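Local coordinates for beta-Ala-His dipeptidase (Homo sapiens, PDB 3DLJ), which catalyses the zinc-dependent hydrolysis of Xaa-His dipeptides, with the highest activity toward carnosine and anserine, at residues V35-D40 and F53-V58; G109-Q114 and D143-V148. All coordinates share one frame; numbering follows the deposited sequence.

Contact 1: V35-D40 and F53-V58; sequences VAIESD and FRMMAV
I37 pushes its side chain against R54, M55 and V58 where the loop after helix 24-35 turns back toward helix 46-65; the contact packs the connection between these two helices onto the second of them, in the M20 peptidase fold. The backbones come nearest at I37 and M55, whose CA atoms lie 6.4 Å apart. Two consecutive inverse gamma turns, centred on E38 and S39, bend the loop tightly and bring both I37 and S39 to face the helix.

A beta-branched isoleucine suits this place because its two arms spread over the helix, with R54 NH1 near both. CG2 meets M55 CB at 3.9 Å. The other arm, CG1 and then CD1, runs out until CD1 touches V58 CG2 at 4.0 Å, tip to tip. M55, a flexible unbranched chain, follows this arm: bends at chi2 (67°) and chi3 fold SD and CE back beside it, with CE 4.0 Å from I37 CD1. Nearer the backbone, M55 CB and CG lie against S39 CB. The small S39 brings little bulk to this apolar patch, while its OG is hydrogen-bonded to L111 O and K145 NZ beyond it. W34 touches M55 and V58 as well, so helix 24-35 also takes part in the packing.

R54 covers the outer side, where a long aliphatic chain ending in a charge can be both lid and surface residue. Its chain turns at chi3 (68°) and lays the guanidinium with one face over I37 CD1, while a salt bridge from NH1 to E51, on the same helix, secures the charged end. On that same face R54 NH1 lies over I37 CG1, 3.2 Å away, a close packing contact.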
ATOM      1  N   VAL A  35      11.660   6.439 -11.415  1.00 30.99           N
ATOM      2  CA  VAL A  35      12.051   5.157 -10.833  1.00 30.46           C
ATOM      3  C   VAL A  35      13.569   5.062 -10.526  1.00 31.20           C
ATOM      4  O   VAL A  35      13.975   4.441  -9.544  1.00 31.57           O
ATOM      5  CB  VAL A  35      11.580   3.964 -11.762  1.00 30.61           C
ATOM      6  CG1 VAL A  35      12.407   2.680 -11.501  1.00 27.69           C
ATOM      7  CG2 VAL A  35      10.068   3.698 -11.586  1.00 28.84           C
ATOM      8  N   ALA A  36      14.384   5.691 -11.372  1.00 31.42           N
ATOM      9  CA  ALA A  36      15.831   5.733 -11.209  1.00 31.97           C
ATOM     10  C   ALA A  36      16.301   6.584 -10.006  1.00 32.34           C
ATOM     11  O   ALA A  36      17.451   6.486  -9.582  1.00 31.92           O
ATOM     12  CB  ALA A  36      16.488   6.201 -12.509  1.00 31.64           C
ATOM     13  N   ILE A  37      15.408   7.409  -9.464  1.00 32.72           N
ATOM     14  CA  ILE A  37      15.685   8.136  -8.231  1.00 33.21           C
ATOM     15  C   ILE A  37      15.383   7.181  -7.069  1.00 34.05           C
ATOM     16  O   ILE A  37      14.248   6.821  -6.839  1.00 34.17           O
ATOM     17  CB  ILE A  37      14.872   9.437  -8.120  1.00 32.83           C
ATOM     18  CG1 ILE A  37      15.102  10.309  -9.383  1.00 33.57           C
ATOM     19  CG2 ILE A  37      15.254  10.201  -6.830  1.00 32.57           C
ATOM     20  CD1 ILE A  37      14.227  11.539  -9.496  1.00 33.57           C
ATOM     21  N   GLU A  38      16.421   6.758  -6.363  1.00 34.50           N
ATOM     22  CA  GLU A  38      16.294   5.697  -5.377  1.00 35.13           C
ATOM     23  C   GLU A  38      15.734   6.212  -4.054  1.00 35.07           C
ATOM     24  O   GLU A  38      16.435   6.258  -3.032  1.00 35.63           O
ATOM     25  CB  GLU A  38      17.637   4.994  -5.233  1.00 35.11           C
ATOM     26  CG  GLU A  38      18.082   4.475  -6.598  1.00 35.97           C
ATOM     27  CD  GLU A  38      19.331   3.613  -6.550  1.00 39.10           C
ATOM     28  OE1 GLU A  38      19.699   3.149  -5.443  1.00 40.85           O
ATOM     29  OE2 GLU A  38      19.933   3.384  -7.626  1.00 38.35           O
ATOM     30  N   SER A  39      14.444   6.575  -4.093  1.00 34.88           N
ATOM     31  CA  SER A  39      13.763   7.293  -2.996  1.00 34.31           C
ATOM     32  C   SER A  39      13.320   6.380  -1.842  1.00 34.04           C
ATOM     33  O   SER A  39      12.177   6.407  -1.379  1.00 32.24           O
ATOM     34  CB  SER A  39      12.588   8.104  -3.550  1.00 34.42           C
ATOM     35  OG  SER A  39      11.772   7.306  -4.394  1.00 33.42           O
ATOM     36  N   ASP A  40      14.274   5.602  -1.358  1.00 34.75           N
ATOM     37  CA  ASP A  40      14.032   4.570  -0.347  1.00 35.63           C
ATOM     38  C   ASP A  40      13.909   5.234   1.046  1.00 36.30           C
ATOM     39  O   ASP A  40      14.889   5.779   1.577  1.00 36.96           O
ATOM     40  CB  ASP A  40      15.196   3.577  -0.456  1.00 35.46           C
ATOM     41  CG  ASP A  40      15.146   2.444   0.553  1.00 36.30           C
ATOM     42  OD1 ASP A  40      14.481   2.558   1.593  1.00 36.14           O
ATOM     43  OD2 ASP A  40      15.838   1.429   0.294  1.00 37.66           O
ATOM     44  N   PHE A  53      14.767  13.260  -0.905  1.00 37.20           N
ATOM     45  CA  PHE A  53      14.588  14.716  -0.963  1.00 37.26           C
ATOM     46  C   PHE A  53      14.645  15.226  -2.399  1.00 37.40           C
ATOM     47  O   PHE A  53      13.932  16.166  -2.754  1.00 37.98           O
ATOM     48  CB  PHE A  53      15.674  15.436  -0.143  1.00 37.54           C
ATOM     49  CG  PHE A  53      15.298  15.687   1.304  1.00 36.98           C
ATOM     50  CD1 PHE A  53      15.345  14.662   2.241  1.00 35.66           C
ATOM     51  CD2 PHE A  53      14.918  16.965   1.719  1.00 36.35           C
ATOM     52  CE1 PHE A  53      15.002  14.899   3.577  1.00 37.45           C
ATOM     53  CE2 PHE A  53      14.582  17.217   3.041  1.00 36.82           C
ATOM     54  CZ  PHE A  53      14.620  16.192   3.973  1.00 37.09           C
ATOM     55  N   ARG A  54      15.519  14.627  -3.207  1.00 37.12           N
ATOM     56  CA  ARG A  54      15.650  15.002  -4.610  1.00 37.00           C
ATOM     57  C   ARG A  54      14.384  14.653  -5.393  1.00 36.04           C
ATOM     58  O   ARG A  54      13.963  15.421  -6.243  1.00 35.70           O
ATOM     59  CB  ARG A  54      16.847  14.327  -5.253  1.00 37.28           C
ATOM     60  CG  ARG A  54      17.189  14.963  -6.578  1.00 40.80           C
ATOM     61  CD  ARG A  54      18.517  14.492  -7.093  1.00 44.82           C
ATOM     62  NE  ARG A  54      18.444  13.087  -7.466  1.00 45.69           N
ATOM     63  CZ  ARG A  54      18.117  12.645  -8.671  1.00 47.15           C
ATOM     64  NH1 ARG A  54      18.095  11.338  -8.876  1.00 49.25           N
ATOM     65  NH2 ARG A  54      17.810  13.490  -9.666  1.00 48.00           N
ATOM     66  N   MET A  55      13.794  13.500  -5.073  1.00 35.38           N
ATOM     67  CA  MET A  55      12.507  13.053  -5.601  1.00 34.93           C
ATOM     68  C   MET A  55      11.386  14.067  -5.356  1.00 34.92           C
ATOM     69  O   MET A  55      10.677  14.453  -6.281  1.00 34.63           O
ATOM     70  CB  MET A  55      12.129  11.682  -4.991  1.00 34.78           C
ATOM     71  CG  MET A  55      10.870  11.006  -5.588  1.00 34.11           C
ATOM     72  SD  MET A  55      10.993  10.446  -7.303  1.00 33.68           S
ATOM     73  CE  MET A  55      10.436  11.922  -8.234  1.00 30.25           C
ATOM     74  N   MET A  56      11.214  14.483  -4.102  1.00 35.17           N
ATOM     75  CA  MET A  56      10.225  15.501  -3.760  1.00 34.94           C
ATOM     76  C   MET A  56      10.483  16.790  -4.520  1.00 34.96           C
ATOM     77  O   MET A  56       9.538  17.454  -4.940  1.00 36.24           O
ATOM     78  CB  MET A  56      10.198  15.745  -2.247  1.00 34.76           C
ATOM     79  CG  MET A  56       9.934  14.451  -1.435  1.00 36.01           C
ATOM     80  SD  MET A  56       8.565  13.487  -2.107  1.00 38.72           S
ATOM     81  CE  MET A  56       7.166  14.488  -1.599  1.00 33.97           C
ATOM     82  N   ALA A  57      11.757  17.144  -4.711  1.00 34.60           N
ATOM     83  CA  ALA A  57      12.126  18.348  -5.472  1.00 33.53           C
ATOM     84  C   ALA A  57      11.805  18.236  -6.965  1.00 33.00           C
ATOM     85  O   ALA A  57      11.328  19.199  -7.587  1.00 32.82           O
ATOM     86  CB  ALA A  57      13.607  18.674  -5.250  1.00 33.78           C
ATOM     87  N   VAL A  58      12.050  17.059  -7.538  1.00 33.05           N
ATOM     88  CA  VAL A  58      11.715  16.780  -8.943  1.00 33.70           C
ATOM     89  C   VAL A  58      10.191  16.854  -9.204  1.00 34.51           C
ATOM     90  O   VAL A  58       9.746  17.442 -10.211  1.00 33.99           O
ATOM     91  CB  VAL A  58      12.294  15.410  -9.398  1.00 34.11           C
ATOM     92  CG1 VAL A  58      11.680  14.951 -10.754  1.00 32.91           C
ATOM     93  CG2 VAL A  58      13.818  15.488  -9.495  1.00 33.22           C
TER

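Contact 2: G109-Q114 and D143-V148; sequences GHLDVQ and DNKGPV. With ZN (zinc ion), chain D; ZN (zinc ion), chain C.
H110 and D143 meet at a zinc ion (chain D), bound by H110 NE2 and D143 OD1, each at 2.0 Å, and completed by D206. D143 OD2 reaches the second zinc (chain C) at 2.2 Å, beside E178 and H456. A carboxylate suits this bridging place because its two oxygens can serve one metal each; its plane stands 84° from the imidazole ring.

Behind the ligands, N144 CB lies over one face of the H110 ring, a CH-pi contact 3.7 Å from the centroid. The ring's rotation is fixed by ND1, which donates close to the ring plane to D112 O at 2.9 Å, leaving NE2 for the metal. One water donates to H110 O and D112 O and accepts from N144 N, whose preceding peptide is cis.

Farther out, the extended K145 chain runs past L111 CD2 and V113 CG1. V148 CG2 packs 4.0 Å from G109 CA, where a side chain would clash. The two segments thus supply H110 and the bridging D143 to the dinuclear zinc centre typical of M20 metallopeptidases, beside D112, probably an active-site residue.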
ATOM      1  N   GLY A 109      -0.705  11.043  -3.072  1.00 31.25           N
ATOM      2  CA  GLY A 109       0.210   9.949  -3.449  1.00 31.32           C
ATOM      3  C   GLY A 109       1.495   9.985  -2.651  1.00 30.57           C
ATOM      4  O   GLY A 109       1.686  10.885  -1.848  1.00 31.47           O
ATOM      5  N   HIS A 110       2.377   9.015  -2.870  1.00 30.72           N
ATOM      6  CA  HIS A 110       3.699   9.004  -2.196  1.00 30.78           C
ATOM      7  C   HIS A 110       4.791   8.644  -3.177  1.00 30.89           C
ATOM      8  O   HIS A 110       4.579   7.824  -4.086  1.00 30.93           O
ATOM      9  CB  HIS A 110       3.740   8.079  -0.962  1.00 30.00           C
ATOM     10  CG  HIS A 110       3.622   6.609  -1.280  1.00 29.64           C
ATOM     11  ND1 HIS A 110       4.716   5.801  -1.525  1.00 29.53           N
ATOM     12  CD2 HIS A 110       2.539   5.800  -1.368  1.00 26.20           C
ATOM     13  CE1 HIS A 110       4.314   4.565  -1.760  1.00 25.97           C
ATOM     14  NE2 HIS A 110       2.996   4.537  -1.669  1.00 26.12           N
ATOM     15  N   LEU A 111       5.946   9.286  -3.015  1.00 31.26           N
ATOM     16  CA  LEU A 111       7.074   9.087  -3.940  1.00 31.81           C
ATOM     17  C   LEU A 111       8.275   8.371  -3.307  1.00 32.21           C
ATOM     18  O   LEU A 111       9.308   8.192  -3.949  1.00 32.52           O
ATOM     19  CB  LEU A 111       7.465  10.406  -4.608  1.00 31.60           C
ATOM     20  CG  LEU A 111       6.383  10.889  -5.590  1.00 31.88           C
ATOM     21  CD1 LEU A 111       6.726  12.283  -6.043  1.00 32.89           C
ATOM     22  CD2 LEU A 111       6.271   9.971  -6.797  1.00 28.18           C
ATOM     23  N   ASP A 112       8.107   7.917  -2.064  1.00 32.20           N
ATOM     24  CA  ASP A 112       9.033   6.949  -1.475  1.00 32.77           C
ATOM     25  C   ASP A 112       8.654   5.518  -1.853  1.00 32.48           C
ATOM     26  O   ASP A 112       7.477   5.207  -2.092  1.00 31.74           O
ATOM     27  CB  ASP A 112       9.103   7.084   0.059  1.00 33.09           C
ATOM     28  CG  ASP A 112       7.781   6.803   0.726  1.00 34.59           C
ATOM     29  OD1 ASP A 112       6.746   7.362   0.270  1.00 37.33           O
ATOM     30  OD2 ASP A 112       7.766   6.008   1.698  1.00 36.16           O
ATOM     31  N   VAL A 113       9.681   4.663  -1.893  1.00 32.16           N
ATOM     32  CA  VAL A 113       9.555   3.254  -2.275  1.00 31.74           C
ATOM     33  C   VAL A 113      10.121   2.323  -1.161  1.00 32.83           C
ATOM     34  O   VAL A 113      10.926   2.756  -0.290  1.00 32.35           O
ATOM     35  CB  VAL A 113      10.252   2.982  -3.654  1.00 31.49           C
ATOM     36  CG1 VAL A 113       9.564   3.753  -4.782  1.00 28.96           C
ATOM     37  CG2 VAL A 113      11.720   3.360  -3.592  1.00 29.66           C
ATOM     38  N   GLN A 114       9.652   1.070  -1.183  1.00 33.03           N
ATOM     39  CA  GLN A 114      10.211  -0.042  -0.418  1.00 33.62           C
ATOM     40  C   GLN A 114      11.628  -0.324  -0.928  1.00 34.60           C
ATOM     41  O   GLN A 114      11.891  -0.145  -2.124  1.00 34.38           O
ATOM     42  CB  GLN A 114       9.346  -1.299  -0.596  1.00 33.35           C
ATOM     43  CG  GLN A 114       8.060  -1.310   0.246  1.00 35.34           C
ATOM     44  CD  GLN A 114       8.334  -1.524   1.752  1.00 38.42           C
ATOM     45  OE1 GLN A 114       9.133  -2.376   2.128  1.00 39.60           O
ATOM     46  NE2 GLN A 114       7.676  -0.748   2.598  1.00 37.39           N
ATOM     47  N   ASP A 143       3.826   1.038  -7.186  1.00 31.57           N
ATOM     48  CA  ASP A 143       3.746   1.530  -5.787  1.00 31.81           C
ATOM     49  C   ASP A 143       4.874   2.545  -5.423  1.00 31.07           C
ATOM     50  O   ASP A 143       5.902   2.146  -4.881  1.00 31.42           O
ATOM     51  CB  ASP A 143       3.803   0.305  -4.859  1.00 31.53           C
ATOM     52  CG  ASP A 143       3.515   0.628  -3.396  1.00 33.43           C
ATOM     53  OD1 ASP A 143       3.049   1.748  -3.071  1.00 31.63           O
ATOM     54  OD2 ASP A 143       3.757  -0.278  -2.555  1.00 35.45           O
ATOM     55  N   ASN A 144       4.710   3.846  -5.682  1.00 30.58           N
ATOM     56  CA  ASN A 144       3.500   4.469  -6.229  1.00 30.09           C
ATOM     57  C   ASN A 144       3.775   5.514  -7.334  1.00 30.15           C
ATOM     58  O   ASN A 144       2.988   6.434  -7.518  1.00 31.08           O
ATOM     59  CB  ASN A 144       2.737   5.125  -5.073  1.00 29.83           C
ATOM     60  CG  ASN A 144       1.307   5.470  -5.421  1.00 29.53           C
ATOM     61  OD1 ASN A 144       0.813   6.540  -5.047  1.00 29.52           O
ATOM     62  ND2 ASN A 144       0.624   4.569  -6.126  1.00 27.84           N
ATOM     63  N   LYS A 145       4.876   5.378  -8.079  1.00 30.05           N
ATOM     64  CA  LYS A 145       5.298   6.415  -9.053  1.00 29.54           C
ATOM     65  C   LYS A 145       4.464   6.354 -10.336  1.00 29.59           C
ATOM     66  O   LYS A 145       4.077   7.397 -10.879  1.00 30.04           O
ATOM     67  CB  LYS A 145       6.807   6.312  -9.343  1.00 28.99           C
ATOM     68  CG  LYS A 145       7.681   6.762  -8.147  1.00 30.20           C
ATOM     69  CD  LYS A 145       9.129   6.272  -8.210  1.00 28.58           C
ATOM     70  CE  LYS A 145       9.944   6.907  -7.096  1.00 29.26           C
ATOM     71  NZ  LYS A 145      11.375   6.448  -7.078  1.00 27.24           N
ATOM     72  N   GLY A 146       4.155   5.141 -10.794  1.00 29.14           N
ATOM     73  CA  GLY A 146       3.255   4.936 -11.946  1.00 29.24           C
ATOM     74  C   GLY A 146       1.919   5.670 -11.831  1.00 29.43           C
ATOM     75  O   GLY A 146       1.588   6.486 -12.689  1.00 29.91           O
ATOM     76  N   PRO A 147       1.110   5.344 -10.802  1.00 29.32           N
ATOM     77  CA  PRO A 147      -0.168   6.042 -10.633  1.00 29.33           C
ATOM     78  C   PRO A 147      -0.076   7.543 -10.282  1.00 29.78           C
ATOM     79  O   PRO A 147      -0.948   8.312 -10.676  1.00 31.16           O
ATOM     80  CB  PRO A 147      -0.876   5.224  -9.521  1.00 28.59           C
ATOM     81  CG  PRO A 147      -0.222   3.914  -9.520  1.00 27.19           C
ATOM     82  CD  PRO A 147       1.246   4.243  -9.828  1.00 28.95           C
ATOM     83  N   VAL A 148       0.956   7.974  -9.577  1.00 30.38           N
ATOM     84  CA  VAL A 148       1.140   9.418  -9.385  1.00 30.14           C
ATOM     85  C   VAL A 148       1.373  10.111 -10.726  1.00 30.39           C
ATOM     86  O   VAL A 148       0.790  11.172 -11.000  1.00 30.78           O
ATOM     87  CB  VAL A 148       2.265   9.782  -8.374  1.00 29.68           C
ATOM     88  CG1 VAL A 148       2.513  11.295  -8.350  1.00 27.79           C
ATOM     89  CG2 VAL A 148       1.912   9.303  -6.986  1.00 29.29           C
TER
HETATM   90 ZN    ZN D2002       1.977   2.878  -1.889  1.00 30.29          ZN
HETATM   91 ZN    ZN C2001       3.873   0.333  -0.484  1.00 34.93          ZN
HETATM   92  O   HOH W   1       6.453   5.945  -4.655  1.00 24.55           O
HETATM   93  O   HOH W   2       6.956   0.998  -2.730  1.00 24.98           O

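How the contacts relate
Contact 1 comes first along the chain and is complete before contact 2 begins, yet their centres lie only 10 Å apart. Contact 1 joins the loop after helix 24-35 to helix 46-65, whereas contact 2 joins the end of strand 104-110, in the six-stranded mixed sheet, to helix 141-160. They touch directly: I37 O packs 2.9 Å from K145 NZ, and S39 O packs on D112 CB. M55 also touches L111 and K145, and S39 shares a backbone hydrogen bond with V113. Contact 1 therefore forms an outer layer against the segment that follows the zinc ligand H110, with the S39 side chain about 11 Å from a zinc ion.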